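Local atomic coordinates of transferrin (PDB entry 6WB6), a protein that binds a single ferric ion together with carbonate and transports iron in an insect, the tobacco hornworm Manduca sexta. Residues Q295-G300 and H319-N324; S144-E149 and S176-Q181. All coordinates share one frame; numbering follows the deposited sequence.

Contact 1 of 2, residues Q295-G300 and H319-N324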
loop_
_atom_site.group_PDB
_atom_site.type_symbol
_atom_site.label_atom_id
_atom_site.label_comp_id
_atom_site.label_asym_id
_atom_site.label_seq_id
_atom_site.Cartn_x
_atom_site.Cartn_y
_atom_site.Cartn_z
ATOM N N GLN A 295 -8.335 21.351 25.012
ATOM C CA GLN A 295 -8.176 20.793 26.355
ATOM C C GLN A 295 -7.802 19.320 26.310
ATOM O O GLN A 295 -6.954 18.867 27.084
ATOM C CB GLN A 295 -9.460 21.001 27.166
ATOM C CG GLN A 295 -9.511 22.367 27.781
ATOM C CD GLN A 295 -10.884 22.747 28.262
ATOM O OE1 GLN A 295 -11.752 21.885 28.447
ATOM N NE2 GLN A 295 -11.098 24.046 28.463
ATOM N N LEU A 296 -8.434 18.556 25.414
ATOM C CA LEU A 296 -8.052 17.166 25.217
ATOM C C LEU A 296 -6.606 17.057 24.753
ATOM O O LEU A 296 -5.875 16.151 25.182
ATOM C CB LEU A 296 -8.988 16.502 24.188
ATOM C CG LEU A 296 -10.446 16.324 24.622
ATOM C CD1 LEU A 296 -11.370 15.975 23.427
ATOM C CD2 LEU A 296 -10.494 15.238 25.682
ATOM N N ALA A 297 -6.186 17.957 23.854
ATOM C CA ALA A 297 -4.801 17.951 23.379
ATOM C C ALA A 297 -3.840 18.163 24.534
ATOM O O ALA A 297 -2.855 17.432 24.685
ATOM C CB ALA A 297 -4.591 19.034 22.320
ATOM N N ASP A 298 -4.128 19.145 25.377
ATOM C CA ASP A 298 -3.176 19.502 26.416
ATOM C C ASP A 298 -3.164 18.496 27.557
ATOM O O ASP A 298 -2.197 18.472 28.319
ATOM C CB ASP A 298 -3.473 20.915 26.919
ATOM C CG ASP A 298 -3.221 21.984 25.845
ATOM O OD1 ASP A 298 -2.453 21.707 24.907
ATOM O OD2 ASP A 298 -3.784 23.100 25.941
ATOM N N SER A 299 -4.178 17.644 27.681
ATOM C CA SER A 299 -4.184 16.643 28.740
ATOM C C SER A 299 -3.706 15.275 28.266
ATOM O O SER A 299 -3.192 14.498 29.075
ATOM C CB SER A 299 -5.581 16.508 29.337
ATOM O OG SER A 299 -6.368 15.683 28.517
ATOM N N GLY A 300 -3.874 14.961 26.984
ATOM C CA GLY A 300 -3.257 13.781 26.405
ATOM C C GLY A 300 -1.792 13.940 26.075
ATOM O O GLY A 300 -1.137 12.950 25.725
ATOM N N HIS A 319 0.884 18.754 18.405
ATOM C CA HIS A 319 -0.369 18.822 19.148
ATOM C C HIS A 319 -0.638 20.194 19.745
ATOM O O HIS A 319 -1.409 20.282 20.705
ATOM C CB HIS A 319 -0.422 17.792 20.276
ATOM C CG HIS A 319 0.650 17.960 21.305
ATOM N ND1 HIS A 319 1.809 17.216 21.302
ATOM C CD2 HIS A 319 0.729 18.778 22.379
ATOM C CE1 HIS A 319 2.557 17.569 22.332
ATOM N NE2 HIS A 319 1.924 18.515 23.002
ATOM N N HIS A 320 -0.053 21.256 19.203
ATOM C CA HIS A 320 -0.459 22.606 19.565
ATOM C C HIS A 320 -1.669 22.972 18.717
ATOM O O HIS A 320 -1.560 23.186 17.506
ATOM C CB HIS A 320 0.666 23.615 19.361
ATOM C CG HIS A 320 0.287 25.005 19.774
ATOM N ND1 HIS A 320 0.470 25.474 21.057
ATOM C CD2 HIS A 320 -0.303 26.011 19.086
ATOM C CE1 HIS A 320 0.016 26.713 21.139
ATOM N NE2 HIS A 320 -0.443 27.069 19.953
ATOM N N VAL A 321 -2.827 23.014 19.338
ATOM C CA VAL A 321 -4.049 23.348 18.625
ATOM C C VAL A 321 -4.100 24.861 18.485
ATOM O O VAL A 321 -4.014 25.586 19.478
ATOM C CB VAL A 321 -5.268 22.796 19.370
ATOM C CG1 VAL A 321 -6.568 23.067 18.615
ATOM C CG2 VAL A 321 -5.070 21.312 19.583
ATOM N N ALA A 322 -4.175 25.341 17.248
ATOM C CA ALA A 322 -4.279 26.761 16.950
ATOM C C ALA A 322 -5.583 27.037 16.218
ATOM O O ALA A 322 -5.891 26.366 15.222
ATOM C CB ALA A 322 -3.108 27.214 16.092
ATOM N N ASP A 323 -6.347 28.019 16.700
ATOM C CA ASP A 323 -7.548 28.437 15.979
ATOM C C ASP A 323 -7.108 29.329 14.832
ATOM O O ASP A 323 -6.266 30.214 15.015
ATOM C CB ASP A 323 -8.554 29.197 16.858
ATOM C CG ASP A 323 -8.960 28.440 18.114
ATOM O OD1 ASP A 323 -9.335 27.243 18.029
ATOM O OD2 ASP A 323 -8.918 29.071 19.196
ATOM N N ASN A 324 -7.670 29.094 13.657
ATOM C CA ASN A 324 -7.366 29.885 12.483
ATOM C C ASN A 324 -8.581 30.717 12.124
ATOM O O ASN A 324 -9.640 30.627 12.744
ATOM C CB ASN A 324 -6.945 28.991 11.312
ATOM C CG ASN A 324 -7.753 27.710 11.246
ATOM O OD1 ASN A 324 -7.928 27.038 12.260
ATOM N ND2 ASN A 324 -8.247 27.363 10.056
#

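Contact 2 of 2, residues S144-E149 and S176-Q181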
loop_
_atom_site.group_PDB
_atom_site.type_symbol
_atom_site.label_atom_id
_atom_site.label_comp_id
_atom_site.label_asym_id
_atom_site.label_seq_id
_atom_site.Cartn_x
_atom_site.Cartn_y
_atom_site.Cartn_z
ATOM N N SER A 144 5.849 4.582 -22.824
ATOM C CA SER A 144 6.444 3.253 -22.776
ATOM C C SER A 144 6.762 2.837 -21.343
ATOM O O SER A 144 6.903 1.636 -21.075
ATOM C CB SER A 144 7.696 3.183 -23.662
ATOM O OG SER A 144 8.473 4.371 -23.594
ATOM N N ILE A 145 6.821 3.783 -20.403
ATOM C CA ILE A 145 7.119 3.470 -19.012
ATOM C C ILE A 145 6.062 4.100 -18.103
ATOM O O ILE A 145 5.220 4.888 -18.533
ATOM C CB ILE A 145 8.528 3.938 -18.605
ATOM C CG1 ILE A 145 8.653 5.444 -18.810
ATOM C CG2 ILE A 145 9.593 3.198 -19.401
ATOM C CD1 ILE A 145 10.057 6.015 -18.432
ATOM N N SER A 146 6.131 3.744 -16.828
ATOM C CA SER A 146 5.182 4.227 -15.848
ATOM C C SER A 146 5.441 5.676 -15.457
ATOM O O SER A 146 6.540 6.203 -15.651
ATOM C CB SER A 146 5.271 3.384 -14.596
ATOM O OG SER A 146 6.526 3.617 -13.997
ATOM N N PRO A 147 4.435 6.341 -14.874
ATOM C CA PRO A 147 4.669 7.683 -14.323
ATOM C C PRO A 147 5.811 7.764 -13.313
ATOM O O PRO A 147 6.534 8.760 -13.312
ATOM C CB PRO A 147 3.322 8.018 -13.677
ATOM C CG PRO A 147 2.315 7.303 -14.557
ATOM C CD PRO A 147 2.994 6.021 -14.956
ATOM N N LYS A 148 5.962 6.782 -12.418
ATOM C CA LYS A 148 7.063 6.857 -11.470
ATOM C C LYS A 148 8.395 6.821 -12.213
ATOM O O LYS A 148 9.303 7.614 -11.925
ATOM C CB LYS A 148 6.971 5.719 -10.454
ATOM C CG LYS A 148 7.963 5.827 -9.300
ATOM C CD LYS A 148 7.889 7.172 -8.554
ATOM C CE LYS A 148 6.438 7.494 -8.081
ATOM N NZ LYS A 148 6.345 8.830 -7.434
ATOM N N GLU A 149 8.517 5.944 -13.212
ATOM C CA GLU A 149 9.764 5.915 -13.968
ATOM C C GLU A 149 9.971 7.201 -14.750
ATOM O O GLU A 149 11.107 7.666 -14.883
ATOM C CB GLU A 149 9.825 4.724 -14.915
ATOM C CG GLU A 149 11.261 4.534 -15.397
ATOM C CD GLU A 149 11.502 3.288 -16.224
ATOM O OE1 GLU A 149 10.574 2.492 -16.396
ATOM O OE2 GLU A 149 12.654 3.103 -16.686
ATOM N N SER A 176 14.924 -2.311 -7.371
ATOM C CA SER A 176 16.330 -2.618 -7.601
ATOM C C SER A 176 16.717 -2.305 -9.037
ATOM O O SER A 176 17.694 -1.591 -9.286
ATOM C CB SER A 176 16.599 -4.085 -7.265
ATOM O OG SER A 176 16.566 -4.287 -5.867
ATOM N N ALA A 177 15.933 -2.800 -10.001
ATOM C CA ALA A 177 16.244 -2.534 -11.401
ATOM C C ALA A 177 16.312 -1.039 -11.679
ATOM O O ALA A 177 17.141 -0.582 -12.474
ATOM C CB ALA A 177 15.200 -3.187 -12.312
ATOM N N TRP A 178 15.422 -0.265 -11.067
ATOM C CA TRP A 178 15.431 1.170 -11.307
ATOM C C TRP A 178 16.634 1.827 -10.655
ATOM O O TRP A 178 17.202 2.781 -11.200
ATOM C CB TRP A 178 14.175 1.804 -10.760
ATOM C CG TRP A 178 12.984 1.639 -11.579
ATOM C CD1 TRP A 178 12.890 1.096 -12.837
ATOM C CD2 TRP A 178 11.682 2.058 -11.222
ATOM N NE1 TRP A 178 11.595 1.156 -13.277
ATOM C CE2 TRP A 178 10.829 1.735 -12.297
ATOM C CE3 TRP A 178 11.147 2.666 -10.094
ATOM C CZ2 TRP A 178 9.471 2.014 -12.269
ATOM C CZ3 TRP A 178 9.806 2.931 -10.065
ATOM C CH2 TRP A 178 8.981 2.612 -11.140
ATOM N N LYS A 179 17.027 1.331 -9.486
ATOM C CA LYS A 179 18.188 1.876 -8.811
ATOM C C LYS A 179 19.445 1.652 -9.643
ATOM O O LYS A 179 20.348 2.496 -9.641
ATOM C CB LYS A 179 18.313 1.232 -7.432
ATOM C CG LYS A 179 17.249 1.645 -6.412
ATOM C CD LYS A 179 17.450 3.037 -5.890
ATOM C CE LYS A 179 16.418 3.346 -4.808
ATOM N NZ LYS A 179 16.481 2.399 -3.656
ATOM N N SER A 180 19.503 0.528 -10.371
ATOM C CA SER A 180 20.577 0.296 -11.335
ATOM C C SER A 180 20.493 1.260 -12.510
ATOM O O SER A 180 21.466 1.960 -12.814
ATOM C CB SER A 180 20.530 -1.140 -11.849
ATOM O OG SER A 180 20.559 -2.054 -10.773
ATOM N N GLN A 181 19.333 1.314 -13.186
ATOM C CA GLN A 181 19.256 2.043 -14.455
ATOM C C GLN A 181 19.428 3.553 -14.275
ATOM O O GLN A 181 19.949 4.223 -15.179
ATOM C CB GLN A 181 17.933 1.717 -15.155
ATOM C CG GLN A 181 17.595 2.560 -16.418
ATOM C CD GLN A 181 18.457 2.248 -17.649
ATOM O OE1 GLN A 181 18.797 1.090 -17.919
ATOM N NE2 GLN A 181 18.796 3.294 -18.418
HETATM O O HOH W 1 11.105 -0.560 -15.211
#

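Contact 1 of 2, residues Q295-G300 and H319-N324
The last turn of helix 286-300 rests on the start of strand 320-327, an outermost strand of a four-stranded antiparallel sheet in the N-lobe, through Ala297 against His319 and Val321. The methyl of Ala297 does most of the work; no hydrogen bond crosses, and the methyl meets the strand by van der Waals contact alone. Its CB lies 3.6 Å from Val321 CG2, one branch of the valine. On the backbone of the residue that leads into the strand, His319 O is 3.8 Å from Ala297 CB. Val321 has CG1 anti to its backbone N (chi1 -177°) and CG2 anti to the carbonyl carbon, which turns CG2 to the helix. Along the sheet, strand 320-327 pairs with strand 72-79: His320 and Ala322 make backbone hydrogen bonds with Arg79 and Glu77, and His319 and His320 together face Arg79 in a classic beta bulge. The imidazole of His319 lies oblique to Ala297 O. Its rotation is fixed from outside the two segments, ND1 being hydrogen-bonded to Ser315 O while the ring meets that of Phe308 at about 60°. Asp298 lies at the margin, its OD1 5.7 Å from His319 NE2 and not in contact; if the ring were protonated, the carboxylate could at most stabilise it weakly from this distance.

Contact 2 of 2, residues S144-E149 and S176-Q181
Trp178 projects from helix 172-181 onto the first turn of helix 147-158, where Ser146, Lys148 and Glu149 meet its indole. The tight part is at the six-membered ring. Lys148 CG comes to 3.5 Å from Trp178 CZ3, the lysine chain crossing the indole at about a right angle. Its CG stands anti to the backbone N (chi1 -172°), and bends at chi2 and chi3 carry NZ away to a salt bridge with Glu151. Ser146 OG lies 3.8 Å from Trp178 CZ2. Ser146 is also the N-cap of helix 147-158, its OG accepting a nearly straight bond from Glu149 N (3.2 Å, 166°); the same hydroxyl that caps the helix touches the ring. Val598 of helix 597-611, in the second lobe, touches both Ser146 and Trp178, which places this helix start at the boundary between the lobes. Toward the pyrrole the contact turns polar and water-mediated. Glu149 CG sits 3.8 Å above one face of the indole, offset toward the rim, and Glu149 OE1 comes near Trp178 NE1 without a direct hydrogen bond. A water accepts from Trp178 NE1 at 2.6 Å and donates only weakly to Glu149 OE1, while Glu149 OE2 is hydrogen-bonded to Tyr182 OH.

Overall arrangement
Contact 2 closes along the chain before contact 1 opens, and both belong to the first transferrin-like repeat. Their centres are 43 Å apart and their nearest atoms about 28 Å, with no touch. They share no sheet: contact 1 packs a helix against the four-stranded antiparallel sheet, whereas contact 2 joins two helices of the part that also carries the seven-stranded mixed sheet. In transferrin lobes these parts are the two domains that close around the metal, so the contacts lie in different domains of one lobe. The iron ligands Tyr90 and Tyr204 both belong to the domain of contact 2, whose Lys148 side chain is about 10 Å from that of Arg120 in the carbonate pocket; contact 1 is away from that site.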